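Local atomic coordinates of GTN Reductase (Agrobacterium tumefaciens, PDB entry 5N6G), a protein that probably reduces activated carbon-carbon double bonds as an FMN-dependent ene-reductase of the Old Yellow Enzyme family, and binds 2-phenylacrylic acid. Residues A[38-41]-A[42-46]; A[249-252]-A[253-257]; A[313-316]-A[317-320]. All coordinates share one frame; numbering follows the deposited sequence. Where two conformers were deposited one is given.

Interaction 1: A[38-41]-A[42-46]; sequences NATY and YEQRA
Chi1 of Y41 (166°) swings its ring away from the backbone N, whereas CG of Y42 lies anti to the carbonyl carbon, and these two settings bring consecutive tyrosines of helix 36-43 together as a T-shaped (edge-to-face) pair. The evidence is a centroid separation of 5.0 Å for the Y41 and Y42 rings, with planes 66° apart. CD2 of Y41 stands over the centre of the Y42 ring, which identifies Y41 as the edge partner and Y42 as the face.

Y41 is also approached by R45, whose chain runs extended from CG to NE. CD of R45 lies over one face of the Y41 ring. Farther out, CD1 of Y41 sits 3.5 Å above the guanidinium plane of R45, offset toward its rim, and the two planes differ by 30°. NH1 of R45 donates to the backbone O of Y41 at 3.0 Å, reaching a lone pair in the carbonyl plane. The same NH1 donates to OE1 of Q44 at 2.9 Å, this acceptor lying in the guanidinium plane. N of R45 bonds to O of Y42 and not to O of Y41; the Y41 carbonyl instead receives NH1 of the same arginine.

Helix 36-43 links strands 19-21 and 50-57 of the TIM barrel, with Y41 and R45 lying on M21 and Y42 on I51 and T53. The hydroxyl of Y41 is hydrogen-bonded to R26 NH1 and that of Y42 to E54 OE2, and a water lies 2.7 Å from Y41 OH. R45 NE and NH2 bond to the backbone oxygens of F331 and I332. The carbonyls of Y41, F331 and I332 and the Q44 amide oxygen are all neutral acceptors, which probably spread the charge of the buried guanidinium and fix its rotation.

Interaction 2: A[249-252]-A[253-257]; sequences YNYV and VEQLG
V253 packs its CG2 methyl 3.3 Å from the backbone O of Y249, one turn earlier in helix 245-256. That methyl stands between the backbone N and the carbonyl carbon, a crowded position which brings it close to the carbonyls of Y249 and N250. The amide of V253 donates to the same Y249 oxygen at 3.0 Å.

E254 continues the ladder through its N, which donates to O of N250. Its carboxylate, carried on an extended chain, stays near the Y251 ring without bonding to it.

Q255 packs on Y251 through a CH-pi contact. Its chi1 (-57°) sets CG over one face of the Y251 ring, offset toward CZ, and the bend at chi2 then lays the amide back over the ring. CG of Q255 lies 3.9 Å from the Y251 ring centroid and 21° off the ring normal, which is the evidence for the assignment. The amide follows the ring at a plane angle of 27°, with NE2 of Q255 3.4 Å from CE1 of Y251. The amide oxygen is engaged by K258 NZ, which helps to fix the orientation of the group.

At L256 the contact becomes apolar: CD1 of L256 lies 3.9 Å from CG1 of V252, the two side chains running side by side and pointing the same way. L256 N donates to O of V252 at 2.9 Å. The next amide, that of G257, bonds to O of V253 at 2.8 Å.

With Y251 and Q255 on helix 204-222 and V253 against F289 and A292 of helix 286-295, this is an outer helix of a TIM barrel, the crossover of the beta-alpha-beta unit between strands 227-231 and 263-267.

Interaction 3: A[313-316]-A[317-320]; sequences AIEA and VESG
V317 and A313 meet on the packed side of the contact, where CG2 of V317 lies 3.5 Å from the backbone O of A313. The same oxygen accepts the amide of V317, so apolar branch and backbone bond share one turn of the helix. This buried face is made of alanines and a valine: A313 packs against V325 and F327 of strand 324-327, while A316 and V317 both rest on V322.

The chain leaves helix 310-318 in a Schellman motif. G320 adopts a positive phi of 83°, and its N donates to O of V317 at 3.0 Å. A316 is also backbone-bonded to V322, on the way to strand 324-327, which completes one beta-alpha-beta unit of the barrel after strand 301-305.

E315, E318 and S319 form the solvent side, and side-chain packing is looser there. A local polar grip persists: N of S319 lies 2.9 Å and OG of S319 3.0 Å from O of E315, the two donors arriving from opposite faces of the carbonyl plane. The chi1 of S319 (71°) places OG between the backbone N and the carbonyl carbon, from where it can reach back along the helix. E318 also stays close to the backbone, its CG 3.1 Å from O of I314, to which N of E318 donates at 3.0 Å.

Beyond that, the extended chains of E315 and E318 run side by side and point the same way, their carboxylate planes only 3° apart, yet OE2 of E315 and OE2 of E318 remain 5.3 Å from each other. Like charges at this separation would probably disfavour closer pairing, and the exposed setting should screen them; OE2 of E315 takes its hydrogen bond from Q311 NE2 one turn earlier.

Along the chain the contacts come in series, interaction 1 in helix 36-43, interaction 2 in helix 245-256 and interaction 3 in helix 310-318. Each joins adjoining segments within a few residues, so none encloses a long loop and none nests in or crosses another. They belong to three separate crossovers of the eight-stranded TIM barrel: strand 19-21 to 50-57, strand 227-231 to 263-267, and strand 301-305 to 324-327. Interactions 1 and 2 lie on opposite sides of the chain's centre, their centres 34 Å apart. Interaction 3 is 27 Å from the first and 23 Å from the second, centre to centre, and no two touch.

Interaction 1: A[38-41]-A[42-46]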
ATOM      1  N   ASN A  38     -11.628  13.353  -6.693  1.00 16.00           N
ATOM      2  CA  ASN A  38     -11.026  12.396  -5.774  1.00 15.10           C
ATOM      3  C   ASN A  38     -11.787  12.365  -4.455  1.00 15.85           C
ATOM      4  O   ASN A  38     -11.972  11.292  -3.852  1.00 16.71           O
ATOM      5  CB  ASN A  38      -9.564  12.760  -5.490  1.00 13.93           C
ATOM      6  CG  ASN A  38      -8.666  12.811  -6.724  1.00 19.51           C
ATOM      7  OD1 ASN A  38      -7.704  13.594  -6.760  1.00 18.34           O
ATOM      8  ND2 ASN A  38      -8.934  11.985  -7.710  1.00 19.16           N
ATOM      9  N   ALA A  39     -12.239  13.537  -3.990  1.00 16.76           N
ATOM     10  CA  ALA A  39     -12.974  13.588  -2.732  1.00 17.77           C
ATOM     11  C   ALA A  39     -14.305  12.869  -2.848  1.00 16.16           C
ATOM     12  O   ALA A  39     -14.694  12.124  -1.943  1.00 17.74           O
ATOM     13  CB  ALA A  39     -13.183  15.031  -2.282  1.00 16.26           C
ATOM     14  N   THR A  40     -15.007  13.053  -3.959  1.00 16.57           N
ATOM     15  CA  THR A  40     -16.263  12.335  -4.143  1.00 17.06           C
ATOM     16  C   THR A  40     -16.028  10.832  -4.095  1.00 17.45           C
ATOM     17  O   THR A  40     -16.772  10.091  -3.447  1.00 18.58           O
ATOM     18  CB  THR A  40     -16.884  12.750  -5.472  1.00 18.05           C
ATOM     19  OG1 THR A  40     -17.146  14.152  -5.405  1.00 20.51           O
ATOM     20  CG2 THR A  40     -18.183  11.982  -5.779  1.00 20.37           C
ATOM     21  N   TYR A  41     -15.000  10.372  -4.799  1.00 17.20           N
ATOM     22  CA  TYR A  41     -14.696   8.948  -4.887  1.00 15.36           C
ATOM     23  C   TYR A  41     -14.504   8.329  -3.514  1.00 16.77           C
ATOM     24  O   TYR A  41     -15.069   7.266  -3.216  1.00 15.41           O
ATOM     25  CB  TYR A  41     -13.442   8.771  -5.733  1.00 18.99           C
ATOM     26  CG  TYR A  41     -12.732   7.436  -5.706  1.00 18.24           C
ATOM     27  CD1 TYR A  41     -13.255   6.327  -6.348  1.00 18.95           C
ATOM     28  CD2 TYR A  41     -11.481   7.313  -5.111  1.00 16.73           C
ATOM     29  CE1 TYR A  41     -12.560   5.121  -6.360  1.00 14.41           C
ATOM     30  CE2 TYR A  41     -10.784   6.120  -5.132  1.00 15.84           C
ATOM     31  CZ  TYR A  41     -11.340   5.034  -5.771  1.00 14.87           C
ATOM     32  OH  TYR A  41     -10.638   3.863  -5.818  1.00 16.91           O
ATOM     33  N   TYR A  42     -13.684   8.958  -2.662  1.00 16.30           N
ATOM     34  CA  TYR A  42     -13.451   8.375  -1.345  1.00 14.32           C
ATOM     35  C   TYR A  42     -14.683   8.504  -0.451  1.00 19.15           C
ATOM     36  O   TYR A  42     -14.997   7.584   0.318  1.00 17.19           O
ATOM     37  CB  TYR A  42     -12.231   9.003  -0.675  1.00 16.08           C
ATOM     38  CG  TYR A  42     -10.930   8.473  -1.214  1.00 16.26           C
ATOM     39  CD1 TYR A  42     -10.530   7.170  -0.949  1.00 17.19           C
ATOM     40  CD2 TYR A  42     -10.096   9.261  -1.997  1.00 16.51           C
ATOM     41  CE1 TYR A  42      -9.319   6.669  -1.445  1.00 18.65           C
ATOM     42  CE2 TYR A  42      -8.896   8.772  -2.482  1.00 14.83           C
ATOM     43  CZ  TYR A  42      -8.518   7.470  -2.215  1.00 16.94           C
ATOM     44  OH  TYR A  42      -7.306   6.978  -2.688  1.00 18.51           O
ATOM     45  N   GLU A  43     -15.401   9.624  -0.546  1.00 18.00           N
ATOM     46  CA  GLU A  43     -16.582   9.810   0.288  1.00 16.74           C
ATOM     47  C   GLU A  43     -17.653   8.773  -0.037  1.00 17.94           C
ATOM     48  O   GLU A  43     -18.394   8.347   0.860  1.00 20.15           O
ATOM     49  CB  GLU A  43     -17.126  11.237   0.118  1.00 20.09           C
ATOM     50  CG  GLU A  43     -16.172  12.304   0.712  1.00 23.58           C
ATOM     51  CD  GLU A  43     -16.448  13.727   0.219  1.00 32.71           C
ATOM     52  OE1 GLU A  43     -17.378  13.932  -0.597  1.00 32.76           O
ATOM     53  OE2 GLU A  43     -15.727  14.653   0.660  1.00 33.42           O
ATOM     54  N   GLN A  44     -17.741   8.349  -1.306  1.00 16.52           N
ATOM     55  CA  GLN A  44     -18.711   7.334  -1.727  1.00 19.69           C
ATOM     56  C   GLN A  44     -18.485   5.999  -1.036  1.00 18.38           C
ATOM     57  O   GLN A  44     -19.428   5.178  -0.951  1.00 19.23           O
ATOM     58  CB  GLN A  44     -18.607   7.125  -3.237  1.00 18.52           C
ATOM     59  CG  GLN A  44     -19.267   8.206  -4.064  1.00 20.65           C
ATOM     60  CD  GLN A  44     -19.157   7.943  -5.556  1.00 17.84           C
ATOM     61  OE1 GLN A  44     -18.425   7.055  -5.991  1.00 20.07           O
ATOM     62  NE2 GLN A  44     -19.888   8.710  -6.337  1.00 21.05           N
ATOM     63  N   ARG A  45     -17.249   5.760  -0.582  1.00 17.37           N
ATOM     64  CA  ARG A  45     -16.804   4.490  -0.022  1.00 17.22           C
ATOM     65  C   ARG A  45     -16.534   4.550   1.484  1.00 19.93           C
ATOM     66  O   ARG A  45     -15.990   3.599   2.052  1.00 18.48           O
ATOM     67  CB  ARG A  45     -15.570   4.030  -0.789  1.00 16.81           C
ATOM     68  CG  ARG A  45     -15.931   3.680  -2.225  1.00 16.71           C
ATOM     69  CD  ARG A  45     -14.758   3.745  -3.226  1.00 17.04           C
ATOM     70  NE  ARG A  45     -15.279   3.296  -4.511  1.00 17.17           N
ATOM     71  CZ  ARG A  45     -16.037   4.020  -5.317  1.00 17.64           C
ATOM     72  NH1 ARG A  45     -16.336   5.280  -4.998  1.00 17.40           N
ATOM     73  NH2 ARG A  45     -16.513   3.476  -6.435  1.00 21.28           N
ATOM     74  N   ALA A  46     -16.982   5.600   2.154  1.00 19.17           N
ATOM     75  CA  ALA A  46     -16.635   5.846   3.543  1.00 19.85           C
ATOM     76  C   ALA A  46     -17.363   4.944   4.528  1.00 20.06           C
ATOM     77  O   ALA A  46     -17.097   5.058   5.733  1.00 24.15           O
ATOM     78  CB  ALA A  46     -16.920   7.309   3.895  1.00 23.88           C
TER
HETATM   79  O   HOH W   1      -8.290   4.247  -4.516  1.00 16.77           O

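Interaction 2: A[249-252]-A[253-257]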
ATOM      1  N   TYR A 249      10.514 -13.382   5.564  1.00 15.04           N
ATOM      2  CA  TYR A 249       9.296 -12.722   6.013  1.00 12.80           C
ATOM      3  C   TYR A 249       8.922 -13.110   7.439  1.00 15.07           C
ATOM      4  O   TYR A 249       8.404 -12.270   8.177  1.00 13.72           O
ATOM      5  CB  TYR A 249       8.169 -13.009   5.024  1.00 13.83           C
ATOM      6  CG  TYR A 249       8.204 -12.007   3.907  1.00 16.32           C
ATOM      7  CD1 TYR A 249       7.531 -10.788   4.017  1.00 16.91           C
ATOM      8  CD2 TYR A 249       8.979 -12.232   2.782  1.00 15.25           C
ATOM      9  CE1 TYR A 249       7.580  -9.859   3.005  1.00 14.66           C
ATOM     10  CE2 TYR A 249       9.057 -11.301   1.778  1.00 14.72           C
ATOM     11  CZ  TYR A 249       8.360 -10.119   1.890  1.00 15.35           C
ATOM     12  OH  TYR A 249       8.466  -9.217   0.872  1.00 16.42           O
ATOM     13  N   ASN A 250       9.217 -14.338   7.868  1.00 13.58           N
ATOM     14  CA  ASN A 250       9.016 -14.662   9.273  1.00 13.23           C
ATOM     15  C   ASN A 250       9.898 -13.788  10.144  1.00 15.46           C
ATOM     16  O   ASN A 250       9.451 -13.305  11.181  1.00 16.11           O
ATOM     17  CB  ASN A 250       9.273 -16.142   9.530  1.00 13.85           C
ATOM     18  CG  ASN A 250       8.079 -17.036   9.133  1.00 16.46           C
ATOM     19  OD1 ASN A 250       7.210 -16.647   8.329  1.00 16.18           O
ATOM     20  ND2 ASN A 250       8.048 -18.240   9.690  1.00 22.83           N
ATOM     21  N   TYR A 251      11.141 -13.538   9.724  1.00 13.20           N
ATOM     22  CA  TYR A 251      12.009 -12.638  10.481  1.00 13.67           C
ATOM     23  C   TYR A 251      11.420 -11.237  10.528  1.00 13.59           C
ATOM     24  O   TYR A 251      11.389 -10.603  11.587  1.00 13.98           O
ATOM     25  CB  TYR A 251      13.413 -12.602   9.873  1.00 15.73           C
ATOM     26  CG  TYR A 251      14.298 -11.548  10.507  1.00 13.38           C
ATOM     27  CD1 TYR A 251      15.004 -11.820  11.662  1.00 16.49           C
ATOM     28  CD2 TYR A 251      14.406 -10.289   9.951  1.00 16.36           C
ATOM     29  CE1 TYR A 251      15.793 -10.844  12.253  1.00 18.33           C
ATOM     30  CE2 TYR A 251      15.163  -9.322  10.528  1.00 15.97           C
ATOM     31  CZ  TYR A 251      15.864  -9.598  11.675  1.00 15.88           C
ATOM     32  OH  TYR A 251      16.655  -8.626  12.285  1.00 21.14           O
ATOM     33  N   VAL A 252      10.966 -10.731   9.381  1.00 13.49           N
ATOM     34  CA  VAL A 252      10.413  -9.377   9.322  1.00 12.69           C
ATOM     35  C   VAL A 252       9.276  -9.230  10.324  1.00 15.27           C
ATOM     36  O   VAL A 252       9.253  -8.282  11.121  1.00 13.46           O
ATOM     37  CB  VAL A 252       9.951  -9.042   7.895  1.00 14.67           C
ATOM     38  CG1 VAL A 252       9.058  -7.814   7.882  1.00 16.62           C
ATOM     39  CG2 VAL A 252      11.192  -8.814   7.019  1.00 15.62           C
ATOM     40  N   VAL A 253       8.307 -10.151  10.292  1.00 14.42           N
ATOM     41  CA  VAL A 253       7.160  -9.943  11.179  1.00 14.90           C
ATOM     42  C   VAL A 253       7.493 -10.267  12.628  1.00 15.29           C
ATOM     43  O   VAL A 253       6.865  -9.711  13.534  1.00 15.51           O
ATOM     44  CB  VAL A 253       5.886 -10.704  10.766  1.00 20.40           C
ATOM     45  CG1 VAL A 253       5.257 -10.079   9.587  1.00 21.12           C
ATOM     46  CG2 VAL A 253       6.122 -12.210  10.623  1.00 18.08           C
ATOM     47  N   GLU A 254       8.473 -11.135  12.900  1.00 14.90           N
ATOM     48  CA  GLU A 254       8.941 -11.284  14.267  0.51 18.01           C
ATOM     49  C   GLU A 254       9.421  -9.941  14.806  1.00 17.88           C
ATOM     50  O   GLU A 254       9.118  -9.571  15.941  1.00 17.58           O
ATOM     51  CB  GLU A 254      10.057 -12.326  14.311  0.51 19.48           C
ATOM     52  CG  GLU A 254      10.655 -12.534  15.662  0.51 17.26           C
ATOM     53  CD  GLU A 254      12.075 -13.076  15.599  0.51 38.71           C
ATOM     54  OE1 GLU A 254      12.524 -13.483  14.500  0.51 28.35           O
ATOM     55  OE2 GLU A 254      12.749 -13.074  16.650  0.51 53.88           O
ATOM     56  N   GLN A 255      10.162  -9.198  13.991  1.00 14.61           N
ATOM     57  CA  GLN A 255      10.628  -7.893  14.428  1.00 13.87           C
ATOM     58  C   GLN A 255       9.482  -6.900  14.532  1.00 14.17           C
ATOM     59  O   GLN A 255       9.443  -6.096  15.467  1.00 14.18           O
ATOM     60  CB  GLN A 255      11.703  -7.366  13.482  1.00 12.06           C
ATOM     61  CG  GLN A 255      12.896  -8.277  13.329  1.00 13.96           C
ATOM     62  CD  GLN A 255      13.330  -8.969  14.603  1.00 28.04           C
ATOM     63  OE1 GLN A 255      13.602  -8.331  15.609  1.00 24.37           O
ATOM     64  NE2 GLN A 255      13.392 -10.291  14.562  1.00 45.59           N
ATOM     65  N   LEU A 256       8.525  -6.942  13.585  1.00 12.53           N
ATOM     66  CA  LEU A 256       7.374  -6.046  13.655  1.00 12.92           C
ATOM     67  C   LEU A 256       6.503  -6.345  14.866  1.00 12.74           C
ATOM     68  O   LEU A 256       5.853  -5.444  15.400  1.00 13.79           O
ATOM     69  CB  LEU A 256       6.552  -6.138  12.368  1.00 13.78           C
ATOM     70  CG  LEU A 256       7.273  -5.627  11.122  1.00 13.42           C
ATOM     71  CD1 LEU A 256       6.392  -5.901   9.902  1.00 17.24           C
ATOM     72  CD2 LEU A 256       7.614  -4.169  11.150  1.00 15.19           C
ATOM     73  N   GLY A 257       6.490  -7.602  15.317  1.00 13.66           N
ATOM     74  CA  GLY A 257       5.736  -7.980  16.499  1.00 13.13           C
ATOM     75  C   GLY A 257       6.209  -7.318  17.767  1.00 14.46           C
ATOM     76  O   GLY A 257       5.495  -7.321  18.776  1.00 16.25           O
TER

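Interaction 3: A[313-316]-A[317-320]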
ATOM      1  N   ALA A 313     -14.476 -14.277   2.812  1.00 23.29           N
ATOM      2  CA  ALA A 313     -14.178 -13.259   3.813  1.00 20.23           C
ATOM      3  C   ALA A 313     -14.924 -13.519   5.109  1.00 21.17           C
ATOM      4  O   ALA A 313     -14.351 -13.386   6.195  1.00 23.25           O
ATOM      5  CB  ALA A 313     -14.519 -11.872   3.275  1.00 22.72           C
ATOM      6  N   ILE A 314     -16.204 -13.881   5.025  1.00 21.31           N
ATOM      7  CA  ILE A 314     -16.952 -14.195   6.230  1.00 20.84           C
ATOM      8  C   ILE A 314     -16.287 -15.345   6.973  1.00 24.19           C
ATOM      9  O   ILE A 314     -16.091 -15.289   8.193  1.00 25.61           O
ATOM     10  CB  ILE A 314     -18.411 -14.514   5.875  1.00 23.02           C
ATOM     11  CG1 ILE A 314     -19.095 -13.230   5.403  1.00 26.72           C
ATOM     12  CG2 ILE A 314     -19.140 -15.113   7.073  1.00 27.50           C
ATOM     13  CD1 ILE A 314     -20.488 -13.450   4.855  1.00 33.99           C
ATOM     14  N   GLU A 315     -15.906 -16.390   6.245  1.00 23.28           N
ATOM     15  CA  GLU A 315     -15.341 -17.578   6.888  1.00 28.74           C
ATOM     16  C   GLU A 315     -13.962 -17.287   7.480  1.00 24.52           C
ATOM     17  O   GLU A 315     -13.618 -17.799   8.555  1.00 27.14           O
ATOM     18  CB  GLU A 315     -15.269 -18.737   5.886  1.00 32.02           C
ATOM     19  CG  GLU A 315     -16.636 -19.318   5.556  1.00 46.94           C
ATOM     20  CD  GLU A 315     -16.592 -20.414   4.502  1.00 64.87           C
ATOM     21  OE1 GLU A 315     -15.484 -20.820   4.094  1.00 71.96           O
ATOM     22  OE2 GLU A 315     -17.676 -20.867   4.078  1.00 64.42           O
ATOM     23  N   ALA A 316     -13.162 -16.462   6.807  1.00 22.36           N
ATOM     24  CA  ALA A 316     -11.813 -16.192   7.299  1.00 17.55           C
ATOM     25  C   ALA A 316     -11.845 -15.422   8.610  1.00 23.29           C
ATOM     26  O   ALA A 316     -11.014 -15.655   9.497  1.00 22.30           O
ATOM     27  CB  ALA A 316     -11.008 -15.429   6.245  1.00 20.08           C
ATOM     28  N   VAL A 317     -12.795 -14.503   8.761  1.00 20.95           N
ATOM     29  CA  VAL A 317     -12.894 -13.770  10.020  1.00 23.45           C
ATOM     30  C   VAL A 317     -13.494 -14.648  11.106  1.00 22.09           C
ATOM     31  O   VAL A 317     -12.979 -14.701  12.227  1.00 24.15           O
ATOM     32  CB  VAL A 317     -13.688 -12.467   9.826  1.00 17.46           C
ATOM     33  CG1 VAL A 317     -13.894 -11.758  11.145  1.00 25.73           C
ATOM     34  CG2 VAL A 317     -12.929 -11.546   8.867  1.00 19.84           C
ATOM     35  N   GLU A 318     -14.588 -15.355  10.806  1.00 20.98           N
ATOM     36  CA  GLU A 318     -15.236 -16.107  11.867  1.00 20.18           C
ATOM     37  C   GLU A 318     -14.373 -17.275  12.341  1.00 23.55           C
ATOM     38  O   GLU A 318     -14.504 -17.708  13.492  1.00 27.91           O
ATOM     39  CB  GLU A 318     -16.607 -16.594  11.408  1.00 28.30           C
ATOM     40  CG  GLU A 318     -16.589 -17.575  10.272  1.00 59.10           C
ATOM     41  CD  GLU A 318     -17.990 -18.045   9.887  1.00 73.45           C
ATOM     42  OE1 GLU A 318     -18.977 -17.475  10.406  1.00 55.55           O
ATOM     43  OE2 GLU A 318     -18.102 -18.988   9.069  1.00 72.98           O
ATOM     44  N   SER A 319     -13.491 -17.795  11.483  1.00 23.99           N
ATOM     45  CA  SER A 319     -12.608 -18.884  11.891  1.00 25.70           C
ATOM     46  C   SER A 319     -11.408 -18.389  12.686  1.00 23.23           C
ATOM     47  O   SER A 319     -10.680 -19.206  13.271  1.00 24.40           O
ATOM     48  CB  SER A 319     -12.113 -19.644  10.667  1.00 22.22           C
ATOM     49  OG  SER A 319     -11.199 -18.856   9.930  1.00 25.79           O
ATOM     50  N   GLY A 320     -11.186 -17.085  12.710  1.00 21.63           N
ATOM     51  CA  GLY A 320     -10.008 -16.534  13.344  1.00 23.49           C
ATOM     52  C   GLY A 320      -8.748 -16.530  12.508  1.00 23.28           C
ATOM     53  O   GLY A 320      -7.694 -16.147  13.025  1.00 21.29           O
TER